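Local coordinates for protein 3'-5'-exonuclease (Saccharomyces cerevisiae, PDB 3E2V) that probably cuts double-stranded DNA internally and trims it from the 3' end, as a magnesium-dependent nuclease of the TatD family, at residues H36-A47 with L350-C360. Residues are numbered along the deposited sequence; the frame is centred on the assembly and turned at random.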
loop_
_atom_site.group_PDB
_atom_site.type_symbol
_atom_site.label_atom_id
_atom_site.label_comp_id
_atom_site.label_asym_id
_atom_site.label_seq_id
_atom_site.Cartn_x
_atom_site.Cartn_y
_atom_site.Cartn_z
ATOM N N HIS A 36 25.067 -1.131 6.371
ATOM C CA HIS A 36 25.565 -0.298 5.292
ATOM C C HIS A 36 24.882 1.068 5.334
ATOM O O HIS A 36 23.827 1.213 5.963
ATOM C CB HIS A 36 25.402 -0.987 3.912
ATOM C CG HIS A 36 23.981 -1.294 3.511
ATOM N ND1 HIS A 36 23.142 -0.348 2.964
ATOM C CD2 HIS A 36 23.271 -2.448 3.554
ATOM C CE1 HIS A 36 21.976 -0.911 2.671
ATOM N NE2 HIS A 36 22.025 -2.183 3.027
ATOM N N PRO A 37 25.500 2.092 4.730
ATOM C CA PRO A 37 24.799 3.369 4.634
ATOM C C PRO A 37 23.512 3.232 3.833
ATOM O O PRO A 37 23.458 2.429 2.900
ATOM C CB PRO A 37 25.797 4.268 3.887
ATOM C CG PRO A 37 27.142 3.650 4.231
ATOM C CD PRO A 37 26.865 2.176 4.183
ATOM N N ALA A 38 22.493 3.998 4.203
ATOM C CA ALA A 38 21.231 3.999 3.469
ATOM C C ALA A 38 21.516 4.205 1.978
ATOM O O ALA A 38 22.332 5.060 1.608
ATOM C CB ALA A 38 20.347 5.124 3.990
ATOM N N ASP A 39 20.835 3.433 1.123
ATOM C CA ASP A 39 21.126 3.462 -0.318
ATOM C C ASP A 39 19.857 3.696 -1.123
ATOM O O ASP A 39 19.769 3.239 -2.260
ATOM C CB ASP A 39 21.799 2.151 -0.744
ATOM C CG ASP A 39 20.882 0.937 -0.605
ATOM O OD1 ASP A 39 20.076 0.852 0.358
ATOM O OD2 ASP A 39 20.974 0.029 -1.469
ATOM N N TYR A 40 18.881 4.403 -0.557
ATOM C CA TYR A 40 17.596 4.535 -1.254
ATOM C C TYR A 40 17.662 5.377 -2.524
ATOM O O TYR A 40 16.874 5.172 -3.431
ATOM C CB TYR A 40 16.460 4.957 -0.313
ATOM C CG TYR A 40 16.756 6.181 0.523
ATOM C CD1 TYR A 40 16.616 7.465 -0.008
ATOM C CD2 TYR A 40 17.162 6.059 1.843
ATOM C CE1 TYR A 40 16.885 8.595 0.759
ATOM C CE2 TYR A 40 17.419 7.182 2.623
ATOM C CZ TYR A 40 17.287 8.441 2.075
ATOM O OH TYR A 40 17.554 9.548 2.852
ATOM N N VAL A 41 18.613 6.297 -2.629
ATOM C CA VAL A 41 18.747 7.040 -3.887
ATOM C C VAL A 41 19.217 6.097 -5.013
ATOM O O VAL A 41 18.618 6.082 -6.089
ATOM C CB VAL A 41 19.587 8.346 -3.742
ATOM C CG1 VAL A 41 19.878 8.949 -5.100
ATOM C CG2 VAL A 41 18.834 9.352 -2.882
ATOM N N LYS A 42 20.220 5.261 -4.747
ATOM C CA LYS A 42 20.640 4.241 -5.730
ATOM C C LYS A 42 19.531 3.225 -6.034
ATOM O O LYS A 42 19.372 2.777 -7.182
ATOM C CB LYS A 42 21.920 3.519 -5.287
ATOM C CG LYS A 42 23.158 4.366 -5.523
ATOM C CD LYS A 42 24.373 3.723 -4.894
ATOM C CE LYS A 42 25.568 4.666 -4.899
ATOM N NZ LYS A 42 26.393 4.479 -6.116
ATOM N N LEU A 43 18.757 2.888 -5.010
ATOM C CA LEU A 43 17.589 2.061 -5.182
ATOM C C LEU A 43 16.632 2.678 -6.205
ATOM O O LEU A 43 16.088 1.975 -7.069
ATOM C CB LEU A 43 16.871 1.895 -3.842
ATOM C CG LEU A 43 15.592 1.077 -3.878
ATOM C CD1 LEU A 43 15.624 -0.013 -2.837
ATOM C CD2 LEU A 43 14.375 1.976 -3.760
ATOM N N LEU A 44 16.411 3.983 -6.094
ATOM C CA LEU A 44 15.507 4.662 -7.015
ATOM C C LEU A 44 16.098 4.723 -8.418
ATOM O O LEU A 44 15.356 4.603 -9.393
ATOM C CB LEU A 44 15.122 6.045 -6.473
ATOM C CG LEU A 44 14.279 6.005 -5.182
ATOM C CD1 LEU A 44 14.246 7.367 -4.482
ATOM C CD2 LEU A 44 12.847 5.483 -5.413
ATOM N N GLU A 45 17.411 4.888 -8.512
ATOM C CA GLU A 45 18.111 4.821 -9.800
ATOM C C GLU A 45 17.948 3.451 -10.466
ATOM O O GLU A 45 17.711 3.366 -11.682
ATOM C CB GLU A 45 19.590 5.208 -9.627
ATOM C CG GLU A 45 19.747 6.670 -9.217
ATOM C CD GLU A 45 21.165 7.089 -8.833
ATOM O OE1 GLU A 45 22.062 6.228 -8.722
ATOM O OE2 GLU A 45 21.364 8.311 -8.650
ATOM N N ARG A 46 18.053 2.374 -9.685
ATOM C CA ARG A 46 17.832 1.017 -10.208
ATOM C C ARG A 46 16.405 0.873 -10.735
ATOM O O ARG A 46 16.184 0.309 -11.817
ATOM C CB ARG A 46 18.100 -0.056 -9.153
ATOM C CG ARG A 46 19.568 -0.207 -8.810
ATOM C CD ARG A 46 19.802 -1.398 -7.930
ATOM N NE ARG A 46 19.353 -1.253 -6.535
ATOM C CZ ARG A 46 20.055 -0.647 -5.580
ATOM N NH1 ARG A 46 21.205 -0.023 -5.866
ATOM N NH2 ARG A 46 19.580 -0.619 -4.339
ATOM N N ALA A 47 15.433 1.376 -9.972
ATOM C CA ALA A 47 14.043 1.290 -10.402
ATOM C C ALA A 47 13.802 2.050 -11.718
ATOM O O ALA A 47 13.127 1.555 -12.620
ATOM C CB ALA A 47 13.114 1.800 -9.281
ATOM N N LEU A 350 25.577 -0.528 -9.825
ATOM C CA LEU A 350 24.490 -0.606 -8.852
ATOM C C LEU A 350 24.282 -2.030 -8.373
ATOM O O LEU A 350 24.245 -2.975 -9.171
ATOM C CB LEU A 350 23.209 -0.062 -9.496
ATOM C CG LEU A 350 23.233 1.425 -9.874
ATOM C CD1 LEU A 350 22.055 1.760 -10.806
ATOM C CD2 LEU A 350 23.237 2.343 -8.659
ATOM N N TYR A 351 24.129 -2.183 -7.061
ATOM C CA TYR A 351 24.021 -3.494 -6.426
ATOM C C TYR A 351 22.801 -3.590 -5.527
ATOM O O TYR A 351 22.441 -2.603 -4.887
ATOM C CB TYR A 351 25.239 -3.759 -5.535
ATOM C CG TYR A 351 26.517 -4.082 -6.272
ATOM C CD1 TYR A 351 26.942 -5.402 -6.398
ATOM C CD2 TYR A 351 27.313 -3.070 -6.802
ATOM C CE1 TYR A 351 28.129 -5.708 -7.056
ATOM C CE2 TYR A 351 28.499 -3.374 -7.475
ATOM C CZ TYR A 351 28.888 -4.689 -7.584
ATOM O OH TYR A 351 30.060 -5.011 -8.244
ATOM N N MET A 352 22.203 -4.779 -5.484
ATOM C CA MET A 352 21.063 -5.107 -4.620
ATOM C C MET A 352 21.537 -5.930 -3.429
ATOM O O MET A 352 22.683 -6.404 -3.405
ATOM C CB MET A 352 19.989 -5.904 -5.383
ATOM C CG MET A 352 19.523 -5.220 -6.677
ATOM S SD MET A 352 18.321 -6.134 -7.734
ATOM C CE MET A 352 16.823 -5.949 -6.758
ATOM N N VAL A 353 20.653 -6.067 -2.443
ATOM C CA VAL A 353 20.945 -6.852 -1.248
ATOM C C VAL A 353 20.101 -8.120 -1.274
ATOM O O VAL A 353 18.876 -8.054 -1.417
ATOM C CB VAL A 353 20.657 -6.035 0.031
ATOM C CG1 VAL A 353 20.780 -6.943 1.263
ATOM C CG2 VAL A 353 21.580 -4.816 0.110
ATOM N N LYS A 354 20.754 -9.279 -1.158
ATOM C CA LYS A 354 20.052 -10.566 -1.180
ATOM C C LYS A 354 18.971 -10.581 -0.105
ATOM O O LYS A 354 19.233 -10.222 1.046
ATOM C CB LYS A 354 21.029 -11.735 -0.975
ATOM C CG LYS A 354 22.081 -11.842 -2.076
ATOM C CD LYS A 354 22.999 -13.037 -1.875
ATOM C CE LYS A 354 24.025 -13.152 -3.007
ATOM N NZ LYS A 354 23.404 -13.394 -4.351
ATOM N N GLY A 355 17.756 -10.965 -0.494
ATOM C CA GLY A 355 16.638 -11.038 0.435
ATOM C C GLY A 355 15.839 -9.757 0.602
ATOM O O GLY A 355 14.781 -9.786 1.224
ATOM N N ARG A 356 16.328 -8.653 0.049
ATOM C CA ARG A 356 15.650 -7.359 0.175
ATOM C C ARG A 356 15.039 -7.011 -1.178
ATOM O O ARG A 356 15.753 -6.687 -2.142
ATOM C CB ARG A 356 16.621 -6.253 0.622
ATOM C CG ARG A 356 15.959 -4.890 0.855
ATOM C CD ARG A 356 16.991 -3.825 1.191
ATOM N NE ARG A 356 17.723 -3.394 -0.006
ATOM C CZ ARG A 356 18.529 -2.332 -0.086
ATOM N NH1 ARG A 356 18.750 -1.543 0.969
ATOM N NH2 ARG A 356 19.125 -2.052 -1.249
ATOM N N ASN A 357 13.710 -7.075 -1.257
ATOM C CA ASN A 357 13.053 -6.763 -2.525
ATOM C C ASN A 357 13.133 -5.268 -2.840
ATOM O O ASN A 357 13.354 -4.448 -1.942
ATOM C CB ASN A 357 11.610 -7.275 -2.512
ATOM C CG ASN A 357 11.023 -7.392 -3.899
ATOM O OD1 ASN A 357 11.747 -7.429 -4.904
ATOM N ND2 ASN A 357 9.697 -7.428 -3.963
ATOM N N GLU A 358 12.987 -4.913 -4.120
ATOM C CA GLU A 358 13.085 -3.525 -4.548
ATOM C C GLU A 358 12.037 -3.173 -5.593
ATOM O O GLU A 358 11.552 -4.066 -6.301
ATOM C CB GLU A 358 14.464 -3.233 -5.145
ATOM C CG GLU A 358 15.627 -3.469 -4.195
ATOM C CD GLU A 358 16.919 -2.820 -4.677
ATOM O OE1 GLU A 358 16.922 -2.219 -5.769
ATOM O OE2 GLU A 358 17.949 -2.937 -3.970
ATOM N N PRO A 359 11.715 -1.873 -5.719
ATOM C CA PRO A 359 10.770 -1.461 -6.777
ATOM C C PRO A 359 11.243 -1.785 -8.203
ATOM O O PRO A 359 10.401 -1.902 -9.113
ATOM C CB PRO A 359 10.623 0.058 -6.560
ATOM C CG PRO A 359 11.844 0.456 -5.760
ATOM C CD PRO A 359 12.150 -0.732 -4.881
ATOM N N CYS A 360 12.548 -1.956 -8.425
ATOM C CA CYS A 360 12.994 -2.329 -9.772
ATOM C C CYS A 360 12.507 -3.704 -10.192
ATOM O O CYS A 360 12.686 -4.106 -11.356
ATOM C CB CYS A 360 14.520 -2.266 -9.936
ATOM S SG CYS A 360 15.469 -3.448 -8.945
HETATM O O HOH W 1 22.808 -0.237 -3.469
HETATM O O HOH W 2 15.045 -0.662 -7.129
#
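Asp39 OD2 is gripped from three quarters: Arg356 NH2 meets the syn lone pair of this oxygen at 2.8 Å, Arg46 NH2 comes from above the carboxylate plane at 3.3 Å, and a bridging water, which also donates to Tyr351 O, supplies a third hydrogen. The two arginines share their acids in a closed circuit. Arg356 meets Asp39 end-on, NH1 to OD1 and NH2 to OD2, the two planes within 18° of each other, whereas Arg46 takes Glu358 side-on, its NE-to-OE1 bond short (2.7 Å) and almost straight at 176°. Glu358 OE2 then receives NH2 of both arginines from one face of its plane. A bend at chi3 (-73°) brings the Arg46 guanidinium round to these acids, while its CG packs 3.7 Å from Leu350 CB. Next to the charges, Leu43 CD1 lies against the CG and CD of Glu358 and CD2 rests 3.6 Å from Pro359 CG. A second water ties Leu43 O to Glu358 OE1 and Cys360 N. A methionine in place of Arg46 would probably leave Glu358 without its side-on partner and Asp39 OD2 with one donor fewer. In this TIM-barrel nuclease the network thus joins Asp39, at the head of helix 40-49, and Arg46, further along it, to the loop following strand 351-353, and the two carboxylates probably balance the arginines' charges where Arg46 NH2 and Arg356 NH2 come within 3.4 Å, in a largely buried setting.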